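Local coordinates for protein MFP2b (PDB 2BJR) that enhances polymerization of the major sperm protein (MSP) in the amoeboid motility of Ascaris sperm, and binds a zinc ion, at residues T209-L214 against Q270-L275; R280-D285 against L357-K362. All coordinates share one frame; numbering follows the deposited sequence.

Contact 1 (T209-L214 against Q270-L275)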
loop_
_atom_site.group_PDB
_atom_site.type_symbol
_atom_site.label_atom_id
_atom_site.label_comp_id
_atom_site.label_asym_id
_atom_site.label_seq_id
_atom_site.Cartn_x
_atom_site.Cartn_y
_atom_site.Cartn_z
ATOM N N THR A 209 5.139 -14.213 -1.138
ATOM C CA THR A 209 4.199 -15.310 -1.135
ATOM C C THR A 209 2.798 -14.731 -1.083
ATOM O O THR A 209 2.400 -14.254 -0.043
ATOM C CB THR A 209 4.446 -16.156 0.110
ATOM O OG1 THR A 209 5.798 -16.697 0.100
ATOM C CG2 THR A 209 3.552 -17.397 0.119
ATOM N N PRO A 210 2.067 -14.771 -2.185
ATOM C CA PRO A 210 0.679 -14.270 -2.198
ATOM C C PRO A 210 -0.215 -15.176 -1.339
ATOM O O PRO A 210 0.163 -16.324 -1.038
ATOM C CB PRO A 210 0.268 -14.324 -3.670
ATOM C CG PRO A 210 1.411 -14.937 -4.404
ATOM C CD PRO A 210 2.507 -15.255 -3.507
ATOM N N VAL A 211 -1.351 -14.640 -0.912
ATOM C CA VAL A 211 -2.228 -15.272 0.024
ATOM C C VAL A 211 -3.394 -15.886 -0.719
ATOM O O VAL A 211 -4.239 -15.176 -1.313
ATOM C CB VAL A 211 -2.701 -14.263 1.097
ATOM C CG1 VAL A 211 -3.728 -14.915 2.005
ATOM C CG2 VAL A 211 -1.481 -13.697 1.924
ATOM N N ARG A 212 -3.466 -17.230 -0.674
ATOM C CA ARG A 212 -4.428 -17.966 -1.478
ATOM C C ARG A 212 -5.764 -18.123 -0.771
ATOM O O ARG A 212 -5.796 -18.364 0.425
ATOM C CB ARG A 212 -3.897 -19.369 -1.778
ATOM C CG ARG A 212 -4.795 -20.134 -2.763
ATOM C CD ARG A 212 -4.078 -21.272 -3.489
ATOM N NE ARG A 212 -3.386 -22.170 -2.560
ATOM C CZ ARG A 212 -3.002 -23.432 -2.832
ATOM N NH1 ARG A 212 -3.315 -24.013 -3.960
ATOM N NH2 ARG A 212 -2.311 -24.123 -1.936
ATOM N N ALA A 213 -6.854 -17.933 -1.496
ATOM C CA ALA A 213 -8.181 -18.089 -1.001
ATOM C C ALA A 213 -8.292 -19.442 -0.282
ATOM O O ALA A 213 -8.018 -20.469 -0.910
ATOM C CB ALA A 213 -9.151 -18.016 -2.102
ATOM N N LEU A 214 -8.682 -19.403 1.007
ATOM C CA LEU A 214 -8.897 -20.582 1.850
ATOM C C LEU A 214 -7.641 -21.431 2.069
ATOM O O LEU A 214 -7.716 -22.562 2.610
ATOM C CB LEU A 214 -10.034 -21.469 1.289
ATOM C CG LEU A 214 -11.425 -20.901 1.084
ATOM C CD1 LEU A 214 -12.479 -21.943 0.706
ATOM C CD2 LEU A 214 -11.826 -20.133 2.345
ATOM N N GLN A 270 -2.385 -3.981 -5.641
ATOM C CA GLN A 270 -1.522 -4.330 -4.509
ATOM C C GLN A 270 -1.789 -5.797 -4.166
ATOM O O GLN A 270 -2.943 -6.210 -4.046
ATOM C CB GLN A 270 -1.765 -3.426 -3.335
ATOM C CG GLN A 270 -1.419 -1.959 -3.651
ATOM C CD GLN A 270 -1.707 -1.030 -2.473
ATOM O OE1 GLN A 270 -1.543 -1.427 -1.345
ATOM N NE2 GLN A 270 -2.062 0.234 -2.753
ATOM N N ILE A 271 -0.725 -6.555 -4.034
ATOM C CA ILE A 271 -0.850 -7.965 -3.734
ATOM C C ILE A 271 -0.451 -8.227 -2.297
ATOM O O ILE A 271 0.634 -7.833 -1.840
ATOM C CB ILE A 271 -0.005 -8.800 -4.688
ATOM C CG1 ILE A 271 -0.499 -8.646 -6.154
ATOM C CG2 ILE A 271 -0.035 -10.288 -4.246
ATOM C CD1 ILE A 271 0.323 -9.362 -7.223
ATOM N N LEU A 272 -1.318 -8.950 -1.572
ATOM C CA LEU A 272 -1.046 -9.255 -0.173
ATOM C C LEU A 272 0.005 -10.394 -0.090
ATOM O O LEU A 272 -0.094 -11.369 -0.824
ATOM C CB LEU A 272 -2.353 -9.661 0.565
ATOM C CG LEU A 272 -2.201 -9.947 2.043
ATOM C CD1 LEU A 272 -1.787 -8.737 2.777
ATOM C CD2 LEU A 272 -3.493 -10.453 2.608
ATOM N N TYR A 273 0.999 -10.220 0.777
ATOM C CA TYR A 273 2.043 -11.205 0.983
ATOM C C TYR A 273 2.010 -11.738 2.405
ATOM O O TYR A 273 1.771 -10.988 3.351
ATOM C CB TYR A 273 3.418 -10.586 0.787
ATOM C CG TYR A 273 3.937 -10.459 -0.622
ATOM C CD1 TYR A 273 3.255 -10.935 -1.724
ATOM C CD2 TYR A 273 5.165 -9.848 -0.833
ATOM C CE1 TYR A 273 3.796 -10.821 -3.015
ATOM C CE2 TYR A 273 5.717 -9.735 -2.114
ATOM C CZ TYR A 273 5.036 -10.224 -3.194
ATOM O OH TYR A 273 5.599 -10.096 -4.444
ATOM N N GLU A 274 2.272 -13.034 2.534
ATOM C CA GLU A 274 2.481 -13.666 3.825
ATOM C C GLU A 274 3.972 -13.614 4.068
ATOM O O GLU A 274 4.779 -14.191 3.293
ATOM C CB GLU A 274 2.002 -15.128 3.778
ATOM C CG GLU A 274 2.147 -15.896 5.075
ATOM C CD GLU A 274 1.409 -17.223 4.966
ATOM O OE1 GLU A 274 1.823 -18.036 4.119
ATOM O OE2 GLU A 274 0.391 -17.417 5.678
ATOM N N LEU A 275 4.334 -12.921 5.131
ATOM C CA LEU A 275 5.713 -12.759 5.495
ATOM C C LEU A 275 6.307 -14.056 6.027
ATOM O O LEU A 275 5.579 -14.921 6.451
ATOM C CB LEU A 275 5.809 -11.710 6.559
ATOM C CG LEU A 275 5.406 -10.345 6.013
ATOM C CD1 LEU A 275 5.308 -9.389 7.153
ATOM C CD2 LEU A 275 6.435 -9.893 4.956
HETATM O O HOH W 1 6.222 -13.176 1.261
HETATM O O HOH W 2 5.939 -16.586 3.582
HETATM O O HOH W 3 0.270 -17.665 1.798
HETATM O O HOH W 4 -2.159 -12.327 -2.349
#

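Contact 2 (R280-D285 against L357-K362)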
loop_
_atom_site.group_PDB
_atom_site.type_symbol
_atom_site.label_atom_id
_atom_site.label_comp_id
_atom_site.label_asym_id
_atom_site.label_seq_id
_atom_site.Cartn_x
_atom_site.Cartn_y
_atom_site.Cartn_z
ATOM N N ARG A 280 7.199 -12.131 11.235
ATOM C CA ARG A 280 5.843 -11.627 11.325
ATOM C C ARG A 280 5.282 -11.704 12.731
ATOM O O ARG A 280 5.621 -12.616 13.494
ATOM C CB ARG A 280 4.925 -12.355 10.368
ATOM C CG ARG A 280 4.642 -13.770 10.655
ATOM C CD ARG A 280 3.951 -14.455 9.509
ATOM N NE ARG A 280 3.428 -15.788 9.871
ATOM C CZ ARG A 280 3.552 -16.878 9.134
ATOM N NH1 ARG A 280 4.170 -16.867 7.966
ATOM N NH2 ARG A 280 3.033 -18.012 9.569
ATOM N N GLY A 281 4.411 -10.765 13.058
ATOM C CA GLY A 281 3.844 -10.677 14.373
ATOM C C GLY A 281 2.426 -11.202 14.414
ATOM O O GLY A 281 1.746 -10.976 15.375
ATOM N N PHE A 282 1.980 -11.839 13.338
ATOM C CA PHE A 282 0.617 -12.327 13.202
ATOM C C PHE A 282 0.560 -13.469 12.184
ATOM O O PHE A 282 1.456 -13.591 11.332
ATOM C CB PHE A 282 -0.306 -11.169 12.782
ATOM C CG PHE A 282 0.106 -10.530 11.491
ATOM C CD1 PHE A 282 -0.357 -11.017 10.279
ATOM C CD2 PHE A 282 0.999 -9.466 11.500
ATOM C CE1 PHE A 282 0.066 -10.435 9.076
ATOM C CE2 PHE A 282 1.418 -8.882 10.311
ATOM C CZ PHE A 282 0.950 -9.376 9.107
ATOM N N ASP A 283 -0.477 -14.304 12.274
ATOM C CA ASP A 283 -0.737 -15.340 11.319
ATOM C C ASP A 283 -2.096 -15.159 10.649
ATOM O O ASP A 283 -3.037 -14.668 11.260
ATOM C CB ASP A 283 -0.739 -16.728 12.024
ATOM C CG ASP A 283 0.583 -16.983 12.752
ATOM O OD1 ASP A 283 1.631 -16.950 12.069
ATOM O OD2 ASP A 283 0.666 -17.112 13.996
ATOM N N TYR A 284 -2.211 -15.634 9.415
ATOM C CA TYR A 284 -3.458 -15.553 8.669
ATOM C C TYR A 284 -4.215 -16.872 8.739
ATOM O O TYR A 284 -3.596 -17.938 8.761
ATOM C CB TYR A 284 -3.194 -15.296 7.178
ATOM C CG TYR A 284 -2.729 -13.901 6.847
ATOM C CD1 TYR A 284 -1.568 -13.695 6.144
ATOM C CD2 TYR A 284 -3.468 -12.792 7.233
ATOM C CE1 TYR A 284 -1.139 -12.401 5.776
ATOM C CE2 TYR A 284 -3.010 -11.508 6.951
ATOM C CZ TYR A 284 -1.870 -11.315 6.207
ATOM O OH TYR A 284 -1.455 -10.011 5.917
ATOM N N ASP A 285 -5.534 -16.782 8.672
ATOM C CA ASP A 285 -6.411 -17.916 8.446
ATOM C C ASP A 285 -7.752 -17.406 7.958
ATOM O O ASP A 285 -8.091 -16.253 8.189
ATOM C CB ASP A 285 -6.656 -18.613 9.782
ATOM C CG ASP A 285 -7.165 -20.033 9.622
ATOM O OD1 ASP A 285 -7.183 -20.608 8.491
ATOM O OD2 ASP A 285 -7.558 -20.605 10.652
ATOM N N LEU A 357 -10.822 -13.436 5.371
ATOM C CA LEU A 357 -9.398 -13.535 5.718
ATOM C C LEU A 357 -9.182 -12.742 7.007
ATOM O O LEU A 357 -9.488 -11.547 7.059
ATOM C CB LEU A 357 -8.487 -12.973 4.598
ATOM C CG LEU A 357 -7.000 -13.006 5.012
ATOM C CD1 LEU A 357 -6.539 -14.470 5.210
ATOM C CD2 LEU A 357 -6.125 -12.287 4.042
ATOM N N CYS A 358 -8.713 -13.422 8.042
ATOM C CA CYS A 358 -8.409 -12.825 9.324
ATOM C C CYS A 358 -6.966 -13.086 9.689
ATOM O O CYS A 358 -6.251 -13.883 9.030
ATOM C CB CYS A 358 -9.284 -13.426 10.425
ATOM S SG CYS A 358 -11.054 -13.200 10.143
ATOM N N ARG A 359 -6.535 -12.338 10.697
ATOM C CA ARG A 359 -5.241 -12.517 11.280
ATOM C C ARG A 359 -5.332 -12.406 12.807
ATOM O O ARG A 359 -6.223 -11.780 13.357
ATOM C CB ARG A 359 -4.233 -11.486 10.752
ATOM C CG ARG A 359 -4.615 -10.064 10.902
ATOM C CD ARG A 359 -3.544 -9.112 10.399
ATOM N NE ARG A 359 -3.846 -7.733 10.692
ATOM C CZ ARG A 359 -2.936 -6.777 10.755
ATOM N NH1 ARG A 359 -1.657 -7.018 10.433
ATOM N NH2 ARG A 359 -3.302 -5.585 11.147
ATOM N N LYS A 360 -4.351 -13.018 13.454
ATOM C CA LYS A 360 -4.297 -13.116 14.912
ATOM C C LYS A 360 -2.895 -12.799 15.333
ATOM O O LYS A 360 -1.954 -13.431 14.850
ATOM C CB LYS A 360 -4.598 -14.545 15.373
ATOM C CG LYS A 360 -4.429 -14.717 16.916
ATOM C CD LYS A 360 -5.214 -15.943 17.452
ATOM C CE LYS A 360 -5.122 -16.027 19.033
ATOM N NZ LYS A 360 -6.295 -16.743 19.671
ATOM N N ALA A 361 -2.775 -11.890 16.278
ATOM C CA ALA A 361 -1.487 -11.501 16.796
ATOM C C ALA A 361 -0.822 -12.673 17.527
ATOM O O ALA A 361 -1.474 -13.415 18.276
ATOM C CB ALA A 361 -1.627 -10.373 17.747
ATOM N N LYS A 362 0.468 -12.791 17.298
ATOM C CA LYS A 362 1.328 -13.684 18.060
ATOM C C LYS A 362 1.567 -13.122 19.469
ATOM O O LYS A 362 1.457 -11.904 19.727
ATOM C CB LYS A 362 2.664 -13.862 17.345
ATOM C CG LYS A 362 2.588 -14.734 16.101
ATOM C CD LYS A 362 3.978 -15.014 15.494
ATOM C CE LYS A 362 3.938 -15.790 14.172
ATOM N NZ LYS A 362 3.423 -17.210 14.311
HETATM O O HOH W 5 -1.266 -16.007 15.704
#

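Contact 1 (T209-L214 against Q270-L275)
Thr-209 and Glu-274 anchor a sparse backbone contact, one direct hydrogen bond and several water bridges, between segment 209-214 and strand 268-274 in the branched antiparallel sheet of strands 194-199, 229-235 and 268-274. In the direct bond, Glu-274 N donates to Thr-209 O at 2.9 Å, nearly straight at 166°. Further along, proline has no N-H to offer, and Pro-210 turns its CA-H toward Leu-272 O instead, with CA and O 3.3 Å apart. The backbones then diverge, leaving Val-211 N at 3.5 Å from Leu-272 O, and a water takes up the slack, accepting from Val-211 N at 2.8 Å and donating to Leu-272 O at 2.7 Å. Other waters do similar work toward the more exposed end, one tying Thr-209 N to Glu-274 O, another donating both to Pro-210 O and to the carboxylate oxygen OE1 of Glu-274.

Side-chain packing is modest. Val-211 places CG1 anti to its backbone N (chi1 175°), which leaves CG2 beside that N and brings it to 3.8 Å from Leu-272 CG; the two buried chains cross obliquely. Pro-210 CB brushes Ile-271 CG2 at 4.1 Å. Over one face of the Tyr-273 ring sits the backbone N of Thr-209, 3.8 Å above the plane and displaced toward the rim, while Phe-198 and Pro-205 also touch this tyrosine.

Leu-272 and Val-211 both form backbone hydrogen bonds with Val-230 of strand 229-235, and Ala-213 bonds to Gln-228. Segment 209-214 thus runs from strand 268-274 to strand 229-235, bridging with water what direct bonds do not reach, within a branched antiparallel sheet of the second cytosolic motility protein region of the chain.

Contact 2 (R280-D285 against L357-K362)
Phe-282 and Arg-359 meet on the tightly packed face of a regular antiparallel strand pair, 282-285 against 357-361. The guanidinium stands edge-on over the ring, planes 74° apart, with Arg-359 NH1 3.6 Å above the centre of the Phe-282 ring in a cation-pi contact; Arg-359 CD adds a CH-pi contact over the ring. NH1 also reaches Thr-191 O, and NH2 pairs with Asp-368, which hold the group in place. Next along this face, Tyr-284 CB packs on Leu-357 CD1 at 4.0 Å, and the tyrosine hydroxyl bonds to Asn-193. Between the strands, Asp-283 exchanges two backbone hydrogen bonds with Lys-360, and Asp-285 two with Cys-358.

The opposite face is polar and wetter. Lys-362 bends at its last torsion (chi4 -66°), bringing NZ to 2.8 Å from Asp-283 OD2 and 2.9 Å from Asp-283 OD1, on the syn lone pairs of both. Arg-280 grips OD1 side-on with NE and NH2, while its NH1 goes to Leu-275 O; three donors thus crowd OD1, probably favouring the charged carboxylate. Glu-277 shares Lys-362. A water links OD2 to Lys-360 O, while the Lys-360 chain leads away.

On its other edge strand 355-361 pairs with strands 300-302 and 313-319; Trp-300 touches Asp-285, Cys-358 and Lys-360, while Tyr-284 and Leu-357 lean on Leu-272 of strand 268-274.

Contacts 1 and 2 belong to separate antiparallel sheets of the second cytosolic motility protein region, yet their centres lie only about 12 Å apart. Strands 268-274 and 282-288 follow each other in the chain, so contact 1 closes before contact 2 opens. Two kinds of contact join them. Leu-272 reaches from its own sheet to the other, its CD2 3.5 Å from Leu-357 CD2 and its CD1 3.4 Å from Tyr-284 OH. In the connection between the two strands, Arg-280 NH1 probably hydrogen-bonds to Leu-275 O at 2.8 Å. Both contacts lie away from the zinc site of His-86, Cys-174, Cys-176 and Cys-179.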